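Local coordinates for YcgJ protein (Bacillus subtilis, PDB 1XXL) that is of unknown physiological function but probably acts as a methyltransferase that uses S-adenosyl-L-methionine as its methyl donor, at residues A[11-16]-A[229-234]; A[17-22]-A[41-46]; A[35-40]-A[66-71]. All coordinates share one frame; numbering follows the deposited sequence.

Overall arrangement
Contact 1 lies deepest: it lays helix 7-17 on strand 222-236 of the central sheet through mostly apolar side chains. Contact 3 is partly buried and mixes aliphatic packing with the one hydrogen bond that crosses any of the three, N70 to S40. Contact 2 is at the surface, where two loops meet mainly through backbone and C19, with no hydrogen bond between them. Contacts 2 and 3 share the connection from helix 34-39 into strand 45-50 and are joined by the backbone pair C46 N and N70 O. Contact 1 reaches both: I14 packs on Y42, and also on A38 and F39.

Contact 1 (A[11-16]-A[229-234]); sequences GLMIKT and AILIQG
L231 reaches out from strand 229-234 to meet L12, M13 and T16 of helix 11-16, which lies on one face of the Rossmann-like methyltransferase sheet. Helix and strand run nearly alongside, their axes 9.9 Å apart and inclined by 20°. The apolar part centres on the two methyls of L231. Its CG stands anti to the backbone N (chi1 168°), which carries the branch out toward the helix. CD2 meets CD1 of L12 at 3.9 Å, the two leucines crossing obliquely. CD1 of L231 goes to selenomethionine M13 and stops 4.2 Å from its CG, while V123 of strand 118-125 backs both residues. M13 also brings the contact near the cofactor site, with its side chain about 4 Å from that of R94, a residue of the S-adenosyl-L-methionine binding site.

T16 meets the strand by van der Waals contact. It faces L231 tip to tip, OG1 lying 3.5 Å from L231 CD2. Its other branch, CG2, lies against the amide of Q233 and touches OE1 at 3.5 Å as the side chains slide past each other in opposite directions.

The polar bonds lead elsewhere: Q233 OE1 is satisfied by NH1 of R119. With an alanine in place of T16, OG1 and CG2 both go, which would probably strip L12 O of its second donor and open a gap beside L231 CD2 and the Q233 amide. In the model T16 OG1 donates to L12 O at 2.7 Å, and the backbone N of T16 reaches the same oxygen from the opposite face of its carbonyl plane.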
loop_
_atom_site.group_PDB
_atom_site.type_symbol
_atom_site.label_atom_id
_atom_site.label_comp_id
_atom_site.label_asym_id
_atom_site.label_seq_id
_atom_site.Cartn_x
_atom_site.Cartn_y
_atom_site.Cartn_z
ATOM N N GLY A 11 2.926 11.678 -5.010
ATOM C CA GLY A 11 2.418 13.006 -5.377
ATOM C C GLY A 11 0.924 13.133 -5.183
ATOM O O GLY A 11 0.435 14.169 -4.694
ATOM N N LEU A 12 0.172 12.087 -5.542
ATOM C CA LEU A 12 -1.294 12.087 -5.315
ATOM C C LEU A 12 -1.697 12.202 -3.847
ATOM O O LEU A 12 -2.658 12.912 -3.495
ATOM C CB LEU A 12 -1.958 10.814 -5.862
ATOM C CG LEU A 12 -3.000 10.904 -6.980
ATOM C CD1 LEU A 12 -3.919 9.689 -6.897
ATOM C CD2 LEU A 12 -3.827 12.190 -6.983
HETATM N N MSE A 13 -0.993 11.457 -3.008
HETATM C CA MSE A 13 -1.211 11.518 -1.564
HETATM C C MSE A 13 -0.908 12.897 -1.006
HETATM O O MSE A 13 -1.675 13.435 -0.230
HETATM C CB MSE A 13 -0.325 10.505 -0.846
HETATM C CG MSE A 13 -0.757 9.086 -1.026
HETATM SE SE MSE A 13 0.487 7.905 -0.063
HETATM C CE MSE A 13 -0.802 6.766 0.795
ATOM N N ILE A 14 0.228 13.464 -1.399
ATOM C CA ILE A 14 0.587 14.778 -0.909
ATOM C C ILE A 14 -0.466 15.785 -1.357
ATOM O O ILE A 14 -0.977 16.549 -0.540
ATOM C CB ILE A 14 2.030 15.197 -1.330
ATOM C CG1 ILE A 14 3.053 14.334 -0.596
ATOM C CG2 ILE A 14 2.277 16.698 -1.024
ATOM C CD1 ILE A 14 4.457 14.399 -1.206
ATOM N N LYS A 15 -0.815 15.773 -2.639
ATOM C CA LYS A 15 -1.879 16.642 -3.164
ATOM C C LYS A 15 -3.218 16.517 -2.388
ATOM O O LYS A 15 -3.858 17.509 -2.016
ATOM C CB LYS A 15 -2.100 16.331 -4.649
ATOM C CG LYS A 15 -3.050 17.299 -5.341
ATOM C CD LYS A 15 -3.504 16.779 -6.697
ATOM C CE LYS A 15 -4.653 17.641 -7.249
ATOM N NZ LYS A 15 -5.253 17.023 -8.461
ATOM N N THR A 16 -3.634 15.283 -2.132
ATOM C CA THR A 16 -4.919 15.016 -1.510
ATOM C C THR A 16 -4.942 15.338 -0.003
ATOM O O THR A 16 -5.993 15.700 0.558
ATOM C CB THR A 16 -5.301 13.534 -1.743
ATOM O OG1 THR A 16 -5.273 13.253 -3.155
ATOM C CG2 THR A 16 -6.706 13.201 -1.168
ATOM N N ALA A 229 -4.605 -0.295 -9.299
ATOM C CA ALA A 229 -4.157 0.550 -8.192
ATOM C C ALA A 229 -5.181 1.599 -7.918
ATOM O O ALA A 229 -5.951 1.973 -8.806
ATOM C CB ALA A 229 -2.841 1.183 -8.530
ATOM N N ILE A 230 -5.196 2.069 -6.674
ATOM C CA ILE A 230 -6.132 3.092 -6.257
ATOM C C ILE A 230 -5.552 3.959 -5.134
ATOM O O ILE A 230 -4.706 3.512 -4.370
ATOM C CB ILE A 230 -7.467 2.409 -5.823
ATOM C CG1 ILE A 230 -8.599 3.428 -5.738
ATOM C CG2 ILE A 230 -7.243 1.606 -4.541
ATOM C CD1 ILE A 230 -10.012 2.805 -5.493
ATOM N N LEU A 231 -6.012 5.205 -5.049
ATOM C CA LEU A 231 -5.918 5.982 -3.822
ATOM C C LEU A 231 -7.311 6.114 -3.277
ATOM O O LEU A 231 -8.214 6.656 -3.950
ATOM C CB LEU A 231 -5.324 7.372 -4.028
ATOM C CG LEU A 231 -5.471 8.328 -2.816
ATOM C CD1 LEU A 231 -4.764 7.801 -1.593
ATOM C CD2 LEU A 231 -4.921 9.734 -3.149
ATOM N N ILE A 232 -7.478 5.615 -2.059
ATOM C CA ILE A 232 -8.705 5.747 -1.309
ATOM C C ILE A 232 -8.434 6.756 -0.200
ATOM O O ILE A 232 -7.387 6.700 0.463
ATOM C CB ILE A 232 -9.108 4.390 -0.672
ATOM C CG1 ILE A 232 -9.522 3.383 -1.741
ATOM C CG2 ILE A 232 -10.235 4.550 0.345
ATOM C CD1 ILE A 232 -9.328 1.958 -1.295
ATOM N N GLN A 233 -9.379 7.665 0.006
ATOM C CA GLN A 233 -9.384 8.532 1.166
ATOM C C GLN A 233 -10.484 8.121 2.139
ATOM O O GLN A 233 -11.663 8.001 1.756
ATOM C CB GLN A 233 -9.557 9.989 0.774
ATOM C CG GLN A 233 -9.471 10.954 1.962
ATOM C CD GLN A 233 -9.323 12.411 1.546
ATOM O OE1 GLN A 233 -8.334 13.059 1.871
ATOM N NE2 GLN A 233 -10.297 12.922 0.850
ATOM N N GLY A 234 -10.080 7.879 3.384
ATOM C CA GLY A 234 -11.001 7.759 4.524
ATOM C C GLY A 234 -11.023 9.023 5.374
ATOM O O GLY A 234 -9.979 9.631 5.646
#

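Contact 2 (A[17-22]-A[41-46]); sequences AECRAE and PYVQEC
C19 CB comes up obliquely to the ring of Y42, while P41 CB sits over the centre of one ring face, 4.2 Å above the plane. The ring itself heads away from segment 17-22, toward I14 of helix 7-17, which packs on CE2. The place is the end of a Rossmann-like sheet where strands begin: one loop leads from helix 7-17 into strand 24-28, the other from helix 34-39 into the adjacent parallel strand 45-50. Strands 24-28 and 45-50 with helix 34-39 make a beta-alpha-beta crossover, and the contact lies away from the S-adenosyl-L-methionine site.

The apolar meeting is made by C19. Its CB touches Y42 CB at 3.6 Å and V43 CG1 at 3.8 Å. SG, anti to the carbonyl carbon (chi1 -62°), is turned in beside that same V43 methyl, and F39 of helix 34-39 also packs on C19. E18, the first residue to leave helical phi/psi, has a positive phi, and the chain then runs on to C19.

Farther along, backbones take over, and proximity here is not bonding. A21 O and Q44 N are 2.9 Å apart, but the angle is too poor for a hydrogen bond; Q44 does pair through its backbone with H23. R20 O and Y42 O, two acceptors, lie 3.3 Å apart. On the solvent side R20 NE and E22 OE1, within one segment, form a salt bridge at 3.4 Å whose hydrogen bond is weak. Q44 closes the contact: CB rests 3.2 Å from A21 O, and the extended chain beyond it carries OE1 to a hydrogen bond with R24 NE.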
loop_
_atom_site.group_PDB
_atom_site.type_symbol
_atom_site.label_atom_id
_atom_site.label_comp_id
_atom_site.label_asym_id
_atom_site.label_seq_id
_atom_site.Cartn_x
_atom_site.Cartn_y
_atom_site.Cartn_z
ATOM N N ALA A 17 -3.779 15.244 0.638
ATOM C CA ALA A 17 -3.670 15.392 2.096
ATOM C C ALA A 17 -3.993 16.792 2.610
ATOM O O ALA A 17 -4.300 16.938 3.792
ATOM C CB ALA A 17 -2.278 15.008 2.546
ATOM N N GLU A 18 -3.867 17.803 1.747
ATOM C CA GLU A 18 -4.117 19.201 2.118
ATOM C C GLU A 18 -3.291 19.582 3.348
ATOM O O GLU A 18 -3.826 20.100 4.324
ATOM C CB GLU A 18 -5.604 19.425 2.408
ATOM C CG GLU A 18 -6.544 18.945 1.308
ATOM C CD GLU A 18 -6.933 20.014 0.299
ATOM O OE1 GLU A 18 -6.386 21.137 0.341
ATOM O OE2 GLU A 18 -7.821 19.722 -0.531
ATOM N N CYS A 19 -1.990 19.289 3.293
ATOM C CA CYS A 19 -1.099 19.493 4.429
ATOM C C CYS A 19 -1.116 20.921 4.983
ATOM O O CYS A 19 -1.157 21.890 4.229
ATOM C CB CYS A 19 0.332 19.150 4.044
ATOM S SG CYS A 19 0.552 17.440 3.581
ATOM N N ARG A 20 -1.090 21.013 6.309
ATOM C CA ARG A 20 -0.900 22.272 7.023
ATOM C C ARG A 20 0.306 22.129 7.936
ATOM O O ARG A 20 0.608 21.027 8.419
ATOM C CB ARG A 20 -2.149 22.630 7.825
ATOM C CG ARG A 20 -3.312 23.100 6.956
ATOM C CD ARG A 20 -4.638 23.027 7.698
ATOM N NE ARG A 20 -5.085 24.291 8.314
ATOM C CZ ARG A 20 -5.737 25.274 7.671
ATOM N NH1 ARG A 20 -6.012 25.200 6.367
ATOM N NH2 ARG A 20 -6.100 26.360 8.334
ATOM N N ALA A 21 0.962 23.255 8.209
ATOM C CA ALA A 21 2.194 23.280 8.992
ATOM C C ALA A 21 2.082 22.653 10.395
ATOM O O ALA A 21 3.056 22.144 10.926
ATOM C CB ALA A 21 2.723 24.736 9.092
ATOM N N GLU A 22 0.896 22.674 10.986
ATOM C CA GLU A 22 0.695 22.105 12.325
ATOM C C GLU A 22 0.264 20.617 12.340
ATOM O O GLU A 22 -0.006 20.057 13.398
ATOM C CB GLU A 22 -0.310 22.949 13.111
ATOM C CG GLU A 22 -1.768 22.872 12.632
ATOM C CD GLU A 22 -2.103 23.816 11.486
ATOM O OE1 GLU A 22 -3.320 23.898 11.153
ATOM O OE2 GLU A 22 -1.178 24.466 10.926
ATOM N N PRO A 41 8.471 18.500 4.386
ATOM C CA PRO A 41 8.498 19.956 4.202
ATOM C C PRO A 41 7.185 20.672 4.547
ATOM O O PRO A 41 7.213 21.861 4.854
ATOM C CB PRO A 41 8.820 20.119 2.701
ATOM C CG PRO A 41 9.376 18.787 2.267
ATOM C CD PRO A 41 8.677 17.788 3.106
ATOM N N TYR A 42 6.061 19.940 4.533
ATOM C CA TYR A 42 4.702 20.492 4.601
ATOM C C TYR A 42 3.999 20.381 5.943
ATOM O O TYR A 42 2.962 20.983 6.134
ATOM C CB TYR A 42 3.813 19.772 3.584
ATOM C CG TYR A 42 4.396 19.743 2.214
ATOM C CD1 TYR A 42 4.409 20.891 1.431
ATOM C CD2 TYR A 42 4.960 18.590 1.703
ATOM C CE1 TYR A 42 4.977 20.887 0.166
ATOM C CE2 TYR A 42 5.512 18.573 0.444
ATOM C CZ TYR A 42 5.527 19.728 -0.319
ATOM O OH TYR A 42 6.084 19.727 -1.579
ATOM N N VAL A 43 4.520 19.579 6.859
ATOM C CA VAL A 43 3.816 19.310 8.106
ATOM C C VAL A 43 4.764 19.492 9.282
ATOM O O VAL A 43 5.956 19.629 9.102
ATOM C CB VAL A 43 3.210 17.868 8.125
ATOM C CG1 VAL A 43 2.160 17.682 6.984
ATOM C CG2 VAL A 43 4.310 16.792 8.022
ATOM N N GLN A 44 4.212 19.468 10.491
ATOM C CA GLN A 44 4.993 19.605 11.704
ATOM C C GLN A 44 5.872 18.392 11.994
ATOM O O GLN A 44 7.026 18.514 12.416
ATOM C CB GLN A 44 4.052 19.792 12.876
ATOM C CG GLN A 44 4.748 20.114 14.166
ATOM C CD GLN A 44 3.744 20.330 15.256
ATOM O OE1 GLN A 44 3.308 19.381 15.897
ATOM N NE2 GLN A 44 3.340 21.582 15.454
ATOM N N GLU A 45 5.323 17.208 11.749
ATOM C CA GLU A 45 5.949 15.995 12.209
ATOM C C GLU A 45 5.400 14.782 11.469
ATOM O O GLU A 45 4.179 14.650 11.295
ATOM C CB GLU A 45 5.632 15.893 13.698
ATOM C CG GLU A 45 6.098 14.669 14.388
ATOM C CD GLU A 45 5.629 14.630 15.853
ATOM O OE1 GLU A 45 5.834 13.580 16.498
ATOM O OE2 GLU A 45 5.070 15.649 16.359
ATOM N N CYS A 46 6.316 13.908 11.056
ATOM C CA CYS A 46 5.966 12.608 10.494
ATOM C C CYS A 46 6.544 11.491 11.347
ATOM O O CYS A 46 7.713 11.527 11.716
ATOM C CB CYS A 46 6.553 12.474 9.113
ATOM S SG CYS A 46 5.979 13.670 8.003
#

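Contact 3 (A[35-40]-A[66-71]); sequences TALAFS and KGVENV
L37 and V68 make the tightest apolar touch between helix 34-39 and the loop that follows helix 53-66: L37 CD2 presses on V68 CG2 at 3.3 Å, closer than usual for two carbons. The side chains cross at about a right angle. The same CD2 also meets V71 CG2, at 3.8 Å, so one methyl of L37 bridges both valines. The other branch of V71, CG1, lies 3.5 Å from S40 CB and also touches A36 O. G67 closes helix 53-66 in a Schellman motif, and V68, just after it, points its side chain at helix 34-39.

The polar contribution comes from N70 and S40. N70 ND2 donates to S40 O at 3.0 Å, and the bond is nearly straight (165°). The acceptor lies close to the amide plane of N70, whereas the donor is tilted 21° from the carbonyl plane of S40. N70 places CG between its backbone N and carbonyl carbon (chi1 70°), a turn that also sets OD1 3.3 Å from S40 CB. The amide reaches Q44 as well, through a weak hydrogen bond from ND2 to Q44 O. S40 OG turns back to L37 O, three residues earlier, donating at 2.7 Å from the same face of that carbonyl as S40 N.

Helix 34-39 carries A36 of a GxGxxA-type pattern, consistent with the helix after the first strand of a Rossmann-like methyltransferase fold. Around the contact, F62 and A63 of helix 53-66 pack on L37, and C46 of strand 45-50 touches A36 and V71. L10 and I14 of helix 7-17 meet A38, so helix 34-39 lies between helices 7-17 and 53-66 against the sheet, with T35 OG1 hydrogen-bonded to NE of R94, a residue that binds S-adenosyl-L-methionine.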
loop_
_atom_site.group_PDB
_atom_site.type_symbol
_atom_site.label_atom_id
_atom_site.label_comp_id
_atom_site.label_asym_id
_atom_site.label_seq_id
_atom_site.Cartn_x
_atom_site.Cartn_y
_atom_site.Cartn_z
ATOM N N THR A 35 7.966 7.997 1.879
ATOM C CA THR A 35 6.688 8.673 2.081
ATOM C C THR A 35 6.817 9.745 3.163
ATOM O O THR A 35 6.385 10.881 2.974
ATOM C CB THR A 35 5.519 7.695 2.415
ATOM O OG1 THR A 35 5.450 6.684 1.416
ATOM C CG2 THR A 35 4.168 8.424 2.438
ATOM N N ALA A 36 7.433 9.384 4.282
ATOM C CA ALA A 36 7.584 10.313 5.408
ATOM C C ALA A 36 8.440 11.510 5.032
ATOM O O ALA A 36 8.104 12.653 5.366
ATOM C CB ALA A 36 8.174 9.592 6.648
ATOM N N LEU A 37 9.545 11.264 4.339
ATOM C CA LEU A 37 10.389 12.376 3.871
ATOM C C LEU A 37 9.680 13.315 2.908
ATOM O O LEU A 37 9.861 14.532 2.968
ATOM C CB LEU A 37 11.648 11.853 3.207
ATOM C CG LEU A 37 12.595 11.076 4.122
ATOM C CD1 LEU A 37 13.824 10.722 3.302
ATOM C CD2 LEU A 37 12.994 11.880 5.311
ATOM N N ALA A 38 8.856 12.760 2.028
ATOM C CA ALA A 38 8.125 13.600 1.075
ATOM C C ALA A 38 7.110 14.521 1.762
ATOM O O ALA A 38 6.891 15.637 1.312
ATOM C CB ALA A 38 7.470 12.747 0.011
ATOM N N PHE A 39 6.521 14.073 2.869
ATOM C CA PHE A 39 5.560 14.897 3.597
ATOM C C PHE A 39 6.221 15.966 4.441
ATOM O O PHE A 39 5.597 16.988 4.738
ATOM C CB PHE A 39 4.648 14.027 4.497
ATOM C CG PHE A 39 3.404 13.532 3.804
ATOM C CD1 PHE A 39 3.442 12.389 3.010
ATOM C CD2 PHE A 39 2.198 14.219 3.930
ATOM C CE1 PHE A 39 2.286 11.934 2.342
ATOM C CE2 PHE A 39 1.038 13.758 3.286
ATOM C CZ PHE A 39 1.092 12.623 2.492
ATOM N N SER A 40 7.474 15.720 4.825
ATOM C CA SER A 40 8.161 16.503 5.864
ATOM C C SER A 40 8.275 18.030 5.639
ATOM O O SER A 40 8.165 18.773 6.595
ATOM C CB SER A 40 9.552 15.911 6.156
ATOM O OG SER A 40 10.453 16.143 5.094
ATOM N N LYS A 66 19.603 13.189 4.484
ATOM C CA LYS A 66 18.905 14.319 3.853
ATOM C C LYS A 66 18.742 15.515 4.803
ATOM O O LYS A 66 18.232 16.563 4.395
ATOM C CB LYS A 66 17.545 13.875 3.271
ATOM C CG LYS A 66 17.653 12.837 2.132
ATOM C CD LYS A 66 18.432 13.403 0.889
ATOM C CE LYS A 66 18.846 12.320 -0.123
ATOM N NZ LYS A 66 20.004 12.742 -1.041
ATOM N N GLY A 67 19.172 15.362 6.056
ATOM C CA GLY A 67 19.127 16.453 7.037
ATOM C C GLY A 67 17.754 16.843 7.581
ATOM O O GLY A 67 17.575 17.950 8.130
ATOM N N VAL A 68 16.771 15.953 7.450
ATOM C CA VAL A 68 15.422 16.259 7.948
ATOM C C VAL A 68 15.320 15.927 9.446
ATOM O O VAL A 68 15.693 14.842 9.880
ATOM C CB VAL A 68 14.298 15.560 7.131
ATOM C CG1 VAL A 68 14.448 15.831 5.647
ATOM C CG2 VAL A 68 14.309 14.112 7.356
ATOM N N GLU A 69 14.797 16.874 10.214
ATOM C CA GLU A 69 14.749 16.789 11.666
ATOM C C GLU A 69 13.346 16.515 12.236
ATOM O O GLU A 69 13.196 16.327 13.446
ATOM C CB GLU A 69 15.269 18.105 12.260
ATOM C CG GLU A 69 16.644 18.566 11.693
ATOM C CD GLU A 69 17.855 17.892 12.353
ATOM O OE1 GLU A 69 17.666 16.900 13.112
ATOM O OE2 GLU A 69 19.006 18.373 12.105
ATOM N N ASN A 70 12.327 16.491 11.379
ATOM C CA ASN A 70 10.946 16.366 11.834
ATOM C C ASN A 70 10.276 15.026 11.431
ATOM O O ASN A 70 9.047 14.934 11.387
ATOM C CB ASN A 70 10.125 17.581 11.355
ATOM C CG ASN A 70 9.884 17.582 9.847
ATOM O OD1 ASN A 70 10.689 17.052 9.067
ATOM N ND2 ASN A 70 8.765 18.173 9.431
ATOM N N VAL A 71 11.088 14.006 11.150
ATOM C CA VAL A 71 10.595 12.684 10.823
ATOM C C VAL A 71 11.252 11.697 11.781
ATOM O O VAL A 71 12.443 11.808 12.047
ATOM C CB VAL A 71 10.858 12.274 9.318
ATOM C CG1 VAL A 71 10.314 13.301 8.366
ATOM C CG2 VAL A 71 12.345 12.055 9.050
#